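Local structure of putative transcriptional regulator (MarR/EmrR family) (Acinetobacter sp. ADP1, 3NRV) at residues A31-W43 and L107-E119. The protein probably binds DNA and regulates transcription as a dimeric winged-helix repressor or activator of the MarR/EmrR family. Residues are numbered along the deposited sequence; the frame is centred on the assembly and turned at random.
Sequences AYTQKFGIGMTEW and LYEVASDFAIERE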
ATOM      1  N   ALA C  31     -11.626  -6.267   5.516  1.00 26.55           N
ATOM      2  CA  ALA C  31     -12.214  -7.386   4.783  1.00 28.59           C
ATOM      3  C   ALA C  31     -11.480  -8.692   5.057  1.00 31.85           C
ATOM      4  O   ALA C  31     -12.102  -9.692   5.432  1.00 27.29           O
ATOM      5  CB  ALA C  31     -12.261  -7.092   3.287  1.00 25.90           C
ATOM      6  N   TYR C  32     -10.159  -8.685   4.875  1.00 25.43           N
ATOM      7  CA  TYR C  32      -9.364  -9.891   5.102  1.00 26.11           C
ATOM      8  C   TYR C  32      -9.380 -10.315   6.547  1.00 29.05           C
ATOM      9  O   TYR C  32      -9.393 -11.511   6.848  1.00 26.83           O
ATOM     10  CB  TYR C  32      -7.913  -9.717   4.609  1.00 26.19           C
ATOM     11  CG  TYR C  32      -7.846  -9.814   3.103  1.00 24.74           C
ATOM     12  CD1 TYR C  32      -7.836  -8.677   2.312  1.00 23.69           C
ATOM     13  CD2 TYR C  32      -7.840 -11.052   2.471  1.00 25.28           C
ATOM     14  CE1 TYR C  32      -7.798  -8.773   0.916  1.00 24.40           C
ATOM     15  CE2 TYR C  32      -7.808 -11.158   1.083  1.00 23.52           C
ATOM     16  CZ  TYR C  32      -7.796 -10.024   0.319  1.00 26.08           C
ATOM     17  OH  TYR C  32      -7.783 -10.131  -1.051  1.00 25.82           O
ATOM     18  N   THR C  33      -9.368  -9.346   7.448  1.00 25.82           N
ATOM     19  CA  THR C  33      -9.375  -9.693   8.865  1.00 31.09           C
ATOM     20  C   THR C  33     -10.678 -10.386   9.248  1.00 32.47           C
ATOM     21  O   THR C  33     -10.667 -11.395   9.945  1.00 32.16           O
ATOM     22  CB  THR C  33      -9.137  -8.477   9.772  1.00 29.07           C
ATOM     23  OG1 THR C  33      -7.774  -8.054   9.641  1.00 30.77           O
ATOM     24  CG2 THR C  33      -9.383  -8.860  11.235  1.00 32.80           C
ATOM     25  N   GLN C  34     -11.795  -9.857   8.764  1.00 33.00           N
ATOM     26  CA  GLN C  34     -13.103 -10.410   9.115  1.00 34.17           C
ATOM     27  C   GLN C  34     -13.382 -11.733   8.421  1.00 39.76           C
ATOM     28  O   GLN C  34     -14.072 -12.595   8.965  1.00 35.71           O
ATOM     29  CB  GLN C  34     -14.213  -9.403   8.792  1.00 38.45           C
ATOM     30  CG  GLN C  34     -14.207  -8.214   9.751  1.00 47.47           C
ATOM     31  CD  GLN C  34     -15.391  -7.286   9.555  1.00 67.99           C
ATOM     32  OE1 GLN C  34     -16.054  -7.315   8.517  1.00 66.71           O
ATOM     33  NE2 GLN C  34     -15.656  -6.445  10.557  1.00 64.17           N
ATOM     34  N   LYS C  35     -12.851 -11.896   7.214  1.00 29.71           N
ATOM     35  CA  LYS C  35     -13.154 -13.073   6.434  1.00 31.22           C
ATOM     36  C   LYS C  35     -12.163 -14.211   6.662  1.00 37.11           C
ATOM     37  O   LYS C  35     -12.546 -15.381   6.628  1.00 33.99           O
ATOM     38  CB  LYS C  35     -13.223 -12.715   4.956  1.00 35.66           C
ATOM     39  CG  LYS C  35     -13.858 -13.767   4.098  1.00 43.96           C
ATOM     40  CD  LYS C  35     -14.461 -13.137   2.861  1.00 46.12           C
ATOM     41  CE  LYS C  35     -15.593 -13.986   2.292  1.00 66.89           C
ATOM     42  NZ  LYS C  35     -16.779 -14.039   3.203  1.00 57.90           N
ATOM     43  N   PHE C  36     -10.898 -13.881   6.910  1.00 29.26           N
ATOM     44  CA  PHE C  36      -9.840 -14.894   6.890  1.00 29.27           C
ATOM     45  C   PHE C  36      -8.959 -14.831   8.096  1.00 30.96           C
ATOM     46  O   PHE C  36      -8.050 -15.639   8.239  1.00 33.42           O
ATOM     47  CB  PHE C  36      -8.973 -14.789   5.608  1.00 26.13           C
ATOM     48  CG  PHE C  36      -9.722 -15.157   4.377  1.00 30.15           C
ATOM     49  CD1 PHE C  36     -10.037 -16.483   4.128  1.00 26.31           C
ATOM     50  CD2 PHE C  36     -10.177 -14.187   3.508  1.00 28.27           C
ATOM     51  CE1 PHE C  36     -10.767 -16.834   3.026  1.00 27.33           C
ATOM     52  CE2 PHE C  36     -10.920 -14.529   2.408  1.00 29.23           C
ATOM     53  CZ  PHE C  36     -11.214 -15.862   2.160  1.00 30.14           C
ATOM     54  N   GLY C  37      -9.196 -13.850   8.952  1.00 29.20           N
ATOM     55  CA  GLY C  37      -8.392 -13.714  10.147  1.00 27.71           C
ATOM     56  C   GLY C  37      -6.953 -13.276   9.930  1.00 36.10           C
ATOM     57  O   GLY C  37      -6.114 -13.505  10.793  1.00 31.04           O
ATOM     58  N   ILE C  38      -6.655 -12.647   8.791  1.00 26.85           N
ATOM     59  CA  ILE C  38      -5.308 -12.103   8.566  1.00 30.63           C
ATOM     60  C   ILE C  38      -5.432 -10.651   8.118  1.00 26.74           C
ATOM     61  O   ILE C  38      -6.468 -10.252   7.609  1.00 29.31           O
ATOM     62  CB  ILE C  38      -4.558 -12.896   7.469  1.00 34.09           C
ATOM     63  CG1 ILE C  38      -5.405 -12.949   6.192  1.00 30.29           C
ATOM     64  CG2 ILE C  38      -4.264 -14.305   7.938  1.00 32.20           C
ATOM     65  CD1 ILE C  38      -4.661 -13.463   4.973  1.00 31.42           C
ATOM     66  N   GLY C  39      -4.388  -9.858   8.308  1.00 26.13           N
ATOM     67  CA  GLY C  39      -4.397  -8.482   7.832  1.00 27.59           C
ATOM     68  C   GLY C  39      -4.080  -8.378   6.349  1.00 27.25           C
ATOM     69  O   GLY C  39      -3.692  -9.366   5.710  1.00 26.09           O
HETATM   70  N   MSE C  40      -4.246  -7.180   5.792  1.00 25.41           N
HETATM   71  CA  MSE C  40      -3.989  -6.934   4.371  1.00 25.11           C
HETATM   72  C   MSE C  40      -2.517  -7.194   4.037  1.00 22.91           C
HETATM   73  O   MSE C  40      -2.174  -7.766   3.001  1.00 24.58           O
HETATM   74  CB  MSE C  40      -4.376  -5.471   4.035  1.00 26.08           C
HETATM   75  CG  MSE C  40      -3.873  -4.954   2.657  1.00 32.72           C
HETATM   76 SE   MSE C  40      -4.649  -6.177   1.301  0.80 43.46          SE
HETATM   77  CE  MSE C  40      -4.614  -5.022  -0.270  1.00 36.60           C
ATOM     78  N   THR C  41      -1.629  -6.771   4.922  1.00 23.92           N
ATOM     79  CA  THR C  41      -0.205  -6.946   4.650  1.00 25.44           C
ATOM     80  C   THR C  41       0.208  -8.418   4.695  1.00 25.61           C
ATOM     81  O   THR C  41       1.000  -8.882   3.870  1.00 24.64           O
ATOM     82  CB  THR C  41       0.658  -6.073   5.571  1.00 28.56           C
ATOM     83  OG1 THR C  41       0.368  -4.695   5.290  1.00 27.43           O
ATOM     84  CG2 THR C  41       2.144  -6.348   5.328  1.00 26.31           C
ATOM     85  N   GLU C  42      -0.348  -9.165   5.640  1.00 25.29           N
ATOM     86  CA  GLU C  42      -0.181 -10.622   5.622  1.00 22.91           C
ATOM     87  C   GLU C  42      -0.621 -11.220   4.285  1.00 21.82           C
ATOM     88  O   GLU C  42       0.102 -12.036   3.690  1.00 25.37           O
ATOM     89  CB  GLU C  42      -0.944 -11.256   6.796  1.00 22.69           C
ATOM     90  CG  GLU C  42      -0.233 -10.947   8.115  1.00 26.20           C
ATOM     91  CD  GLU C  42      -0.993 -11.399   9.348  1.00 33.90           C
ATOM     92  OE1 GLU C  42      -2.224 -11.262   9.393  1.00 34.03           O
ATOM     93  OE2 GLU C  42      -0.342 -11.886  10.284  1.00 39.70           O
ATOM     94  N   TRP C  43      -1.809 -10.830   3.827  1.00 22.17           N
ATOM     95  CA  TRP C  43      -2.330 -11.299   2.533  1.00 24.03           C
ATOM     96  C   TRP C  43      -1.390 -10.936   1.363  1.00 24.99           C
ATOM     97  O   TRP C  43      -1.110 -11.763   0.507  1.00 22.75           O
ATOM     98  CB  TRP C  43      -3.760 -10.769   2.253  1.00 25.42           C
ATOM     99  CG  TRP C  43      -4.104 -10.981   0.826  1.00 22.82           C
ATOM    100  CD1 TRP C  43      -4.235 -10.035  -0.151  1.00 27.07           C
ATOM    101  CD2 TRP C  43      -4.241 -12.252   0.178  1.00 24.27           C
ATOM    102  NE1 TRP C  43      -4.480 -10.646  -1.367  1.00 25.48           N
ATOM    103  CE2 TRP C  43      -4.484 -11.997  -1.190  1.00 26.13           C
ATOM    104  CE3 TRP C  43      -4.197 -13.571   0.629  1.00 28.31           C
ATOM    105  CZ2 TRP C  43      -4.692 -13.025  -2.106  1.00 28.84           C
ATOM    106  CZ3 TRP C  43      -4.403 -14.588  -0.289  1.00 30.84           C
ATOM    107  CH2 TRP C  43      -4.645 -14.306  -1.637  1.00 24.93           C
ATOM    108  N   LEU C 107      -4.669 -21.512   2.678  1.00 24.85           N
ATOM    109  CA  LEU C 107      -5.167 -20.148   2.860  1.00 24.20           C
ATOM    110  C   LEU C 107      -5.170 -19.417   1.517  1.00 25.78           C
ATOM    111  O   LEU C 107      -6.177 -18.806   1.113  1.00 25.83           O
ATOM    112  CB  LEU C 107      -4.320 -19.402   3.894  1.00 29.61           C
ATOM    113  CG  LEU C 107      -4.671 -17.923   4.110  1.00 31.71           C
ATOM    114  CD1 LEU C 107      -6.160 -17.766   4.450  1.00 30.28           C
ATOM    115  CD2 LEU C 107      -3.800 -17.324   5.196  1.00 35.74           C
ATOM    116  N   TYR C 108      -4.061 -19.515   0.789  1.00 24.15           N
ATOM    117  CA  TYR C 108      -3.988 -18.833  -0.495  1.00 26.43           C
ATOM    118  C   TYR C 108      -5.083 -19.328  -1.433  1.00 28.70           C
ATOM    119  O   TYR C 108      -5.733 -18.549  -2.132  1.00 25.98           O
ATOM    120  CB  TYR C 108      -2.613 -19.008  -1.153  1.00 26.41           C
ATOM    121  CG  TYR C 108      -2.571 -18.345  -2.498  1.00 27.74           C
ATOM    122  CD1 TYR C 108      -2.368 -16.975  -2.616  1.00 23.96           C
ATOM    123  CD2 TYR C 108      -2.783 -19.087  -3.660  1.00 28.92           C
ATOM    124  CE1 TYR C 108      -2.366 -16.355  -3.866  1.00 27.41           C
ATOM    125  CE2 TYR C 108      -2.777 -18.486  -4.905  1.00 33.54           C
ATOM    126  CZ  TYR C 108      -2.564 -17.128  -5.006  1.00 32.92           C
ATOM    127  OH  TYR C 108      -2.558 -16.556  -6.255  1.00 35.47           O
ATOM    128  N   GLU C 109      -5.264 -20.644  -1.447  1.00 26.71           N
ATOM    129  CA  GLU C 109      -6.257 -21.290  -2.288  1.00 29.65           C
ATOM    130  C   GLU C 109      -7.632 -20.692  -2.004  1.00 30.05           C
ATOM    131  O   GLU C 109      -8.323 -20.276  -2.923  1.00 35.86           O
ATOM    132  CB  GLU C 109      -6.255 -22.799  -2.010  1.00 35.16           C
ATOM    133  CG  GLU C 109      -7.268 -23.613  -2.816  1.00 45.72           C
ATOM    134  CD  GLU C 109      -7.283 -25.092  -2.403  1.00 57.35           C
ATOM    135  OE1 GLU C 109      -6.450 -25.503  -1.551  1.00 56.60           O
ATOM    136  OE2 GLU C 109      -8.130 -25.844  -2.925  1.00 61.06           O
ATOM    137  N   VAL C 110      -8.018 -20.615  -0.733  1.00 27.44           N
ATOM    138  CA  VAL C 110      -9.334 -20.072  -0.411  1.00 30.33           C
ATOM    139  C   VAL C 110      -9.442 -18.538  -0.474  1.00 31.45           C
ATOM    140  O   VAL C 110     -10.487 -18.015  -0.851  1.00 35.81           O
ATOM    141  CB  VAL C 110      -9.915 -20.634   0.934  1.00 31.66           C
ATOM    142  CG1 VAL C 110      -9.999 -22.168   0.887  1.00 27.68           C
ATOM    143  CG2 VAL C 110      -9.102 -20.165   2.142  1.00 24.54           C
ATOM    144  N   ALA C 111      -8.390 -17.810  -0.106  1.00 29.31           N
ATOM    145  CA  ALA C 111      -8.482 -16.344  -0.073  1.00 26.43           C
ATOM    146  C   ALA C 111      -8.276 -15.711  -1.449  1.00 35.01           C
ATOM    147  O   ALA C 111      -8.686 -14.569  -1.674  1.00 29.37           O
ATOM    148  CB  ALA C 111      -7.492 -15.745   0.931  1.00 26.70           C
ATOM    149  N   SER C 112      -7.638 -16.434  -2.369  1.00 31.95           N
ATOM    150  CA  SER C 112      -7.367 -15.848  -3.682  1.00 28.95           C
ATOM    151  C   SER C 112      -8.675 -15.567  -4.435  1.00 31.89           C
ATOM    152  O   SER C 112      -8.776 -14.588  -5.165  1.00 28.49           O
ATOM    153  CB  SER C 112      -6.404 -16.717  -4.503  1.00 35.32           C
ATOM    154  OG  SER C 112      -6.885 -18.035  -4.637  1.00 31.54           O
ATOM    155  N   ASP C 113      -9.695 -16.395  -4.222  1.00 34.11           N
ATOM    156  CA  ASP C 113     -11.000 -16.142  -4.845  1.00 32.45           C
ATOM    157  C   ASP C 113     -11.585 -14.793  -4.423  1.00 27.94           C
ATOM    158  O   ASP C 113     -12.164 -14.065  -5.227  1.00 30.89           O
ATOM    159  CB  ASP C 113     -11.978 -17.244  -4.469  1.00 42.82           C
ATOM    160  CG  ASP C 113     -11.463 -18.614  -4.828  1.00 48.70           C
ATOM    161  OD1 ASP C 113     -10.975 -18.769  -5.963  1.00 45.40           O
ATOM    162  OD2 ASP C 113     -11.539 -19.525  -3.980  1.00 49.42           O
ATOM    163  N   PHE C 114     -11.425 -14.484  -3.149  1.00 31.03           N
ATOM    164  CA  PHE C 114     -11.870 -13.228  -2.580  1.00 29.08           C
ATOM    165  C   PHE C 114     -11.064 -12.057  -3.162  1.00 30.12           C
ATOM    166  O   PHE C 114     -11.632 -11.024  -3.511  1.00 28.29           O
ATOM    167  CB  PHE C 114     -11.721 -13.330  -1.072  1.00 29.99           C
ATOM    168  CG  PHE C 114     -12.229 -12.141  -0.303  1.00 28.80           C
ATOM    169  CD1 PHE C 114     -13.586 -11.855  -0.239  1.00 32.49           C
ATOM    170  CD2 PHE C 114     -11.350 -11.353   0.421  1.00 29.75           C
ATOM    171  CE1 PHE C 114     -14.055 -10.775   0.516  1.00 37.83           C
ATOM    172  CE2 PHE C 114     -11.815 -10.275   1.185  1.00 33.62           C
ATOM    173  CZ  PHE C 114     -13.171  -9.989   1.226  1.00 32.95           C
ATOM    174  N   ALA C 115      -9.748 -12.232  -3.290  1.00 25.91           N
ATOM    175  CA  ALA C 115      -8.888 -11.220  -3.904  1.00 28.41           C
ATOM    176  C   ALA C 115      -9.324 -10.947  -5.350  1.00 26.29           C
ATOM    177  O   ALA C 115      -9.369  -9.800  -5.807  1.00 23.70           O
ATOM    178  CB  ALA C 115      -7.417 -11.677  -3.867  1.00 25.62           C
ATOM    179  N   ILE C 116      -9.647 -12.014  -6.064  1.00 24.35           N
ATOM    180  CA  ILE C 116     -10.051 -11.901  -7.456  1.00 25.85           C
ATOM    181  C   ILE C 116     -11.370 -11.147  -7.582  1.00 25.40           C
ATOM    182  O   ILE C 116     -11.514 -10.282  -8.448  1.00 29.96           O
ATOM    183  CB  ILE C 116     -10.127 -13.303  -8.118  1.00 30.55           C
ATOM    184  CG1 ILE C 116      -8.712 -13.821  -8.381  1.00 30.77           C
ATOM    185  CG2 ILE C 116     -10.902 -13.260  -9.431  1.00 30.75           C
ATOM    186  CD1 ILE C 116      -8.648 -15.335  -8.509  1.00 40.77           C
ATOM    187  N   GLU C 117     -12.313 -11.448  -6.699  1.00 28.04           N
ATOM    188  CA  GLU C 117     -13.583 -10.729  -6.691  1.00 28.62           C
ATOM    189  C   GLU C 117     -13.435  -9.246  -6.358  1.00 28.52           C
ATOM    190  O   GLU C 117     -14.083  -8.405  -6.977  1.00 27.12           O
ATOM    191  CB  GLU C 117     -14.618 -11.424  -5.794  1.00 36.49           C
ATOM    192  CG  GLU C 117     -15.185 -12.679  -6.448  0.27 35.78           C
ATOM    193  CD  GLU C 117     -15.548 -12.460  -7.918  0.28 40.05           C
ATOM    194  OE1 GLU C 117     -16.491 -11.685  -8.194  0.46 41.10           O
ATOM    195  OE2 GLU C 117     -14.890 -13.062  -8.800  0.52 41.09           O
ATOM    196  N   ARG C 118     -12.569  -8.916  -5.401  1.00 27.20           N
ATOM    197  CA  ARG C 118     -12.343  -7.515  -5.056  1.00 25.01           C
ATOM    198  C   ARG C 118     -11.701  -6.723  -6.203  1.00 25.65           C
ATOM    199  O   ARG C 118     -12.000  -5.542  -6.392  1.00 29.49           O
ATOM    200  CB  ARG C 118     -11.522  -7.396  -3.761  1.00 26.97           C
ATOM    201  CG  ARG C 118     -12.291  -7.902  -2.510  1.00 29.05           C
ATOM    202  CD  ARG C 118     -11.460  -7.808  -1.239  1.00 28.60           C
ATOM    203  NE  ARG C 118     -11.112  -6.424  -0.908  1.00 29.71           N
ATOM    204  CZ  ARG C 118     -11.935  -5.576  -0.290  1.00 33.49           C
ATOM    205  NH1 ARG C 118     -13.155  -5.967   0.047  1.00 34.96           N
ATOM    206  NH2 ARG C 118     -11.554  -4.336  -0.027  1.00 28.16           N
ATOM    207  N   GLU C 119     -10.819  -7.374  -6.963  1.00 26.85           N
ATOM    208  CA  GLU C 119     -10.130  -6.732  -8.082  1.00 26.95           C
ATOM    209  C   GLU C 119     -11.132  -6.494  -9.207  1.00 27.80           C
ATOM    210  O   GLU C 119     -11.154  -5.428  -9.829  1.00 27.87           O
ATOM    211  CB  GLU C 119      -8.968  -7.622  -8.565  1.00 23.83           C
ATOM    212  CG  GLU C 119      -8.416  -7.313  -9.952  1.00 29.13           C
ATOM    213  CD  GLU C 119      -7.417  -6.152  -9.959  1.00 31.98           C
ATOM    214  OE1 GLU C 119      -7.142  -5.576  -8.876  1.00 28.19           O
ATOM    215  OE2 GLU C 119      -6.917  -5.806 -11.057  1.00 31.53           O
TER
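F36 and A111 are the nearest CA pair, 7.2 Å apart, where helix 31-36 runs past helix 107-119 with 137° between their N-to-C directions. In this MarR-type fold the contact ties the end of helix 13-36, the turn at G37 and the start of helix 40-51 to the long helix 102-122; both segments also touch the second subunit, M40 N bonding to D62 and E119 to A13 and T14 of that subunit. Knobs-into-holes packing operates in both directions. The F36 ring sits among L107, V110, A111 and F114, and A111 CB lies over its centre, almost on the ring normal and 3.8 Å from the centroid, a CH-pi contact. F114 answers from the other helix: with CG anti to the backbone N (chi1 -176°), its ring reaches between A31, Y32, K35 and F36. An edge of F114 meets the face of Y32 in a T-shaped pair, planes at 85°, while F36 turns its own edge to the face of F114, offset, so the three rings form an aromatic cluster. K35 brings CD over the face of F114, 3.6 Å from the ring centroid; R118 CD lies over the opposite face. The guanidinium of R118 has A31 CB over one face, and its NH2 is hydrogen-bonded to S28 on helix 13-36. Beyond the turn, I38 CD1 and L107 CD2 meet tip to tip at 4.0 Å. W43 fills a second hole, among Y108, A111, S112 and A115, its six-membered ring nearly parallel to Y108 but shifted too far along it for a true stack. Methyl groups one helical turn apart meet the indole obliquely: A111 CB is 3.5 Å from W43 CZ3, and A115 CB is 3.5 Å from W43 CZ2.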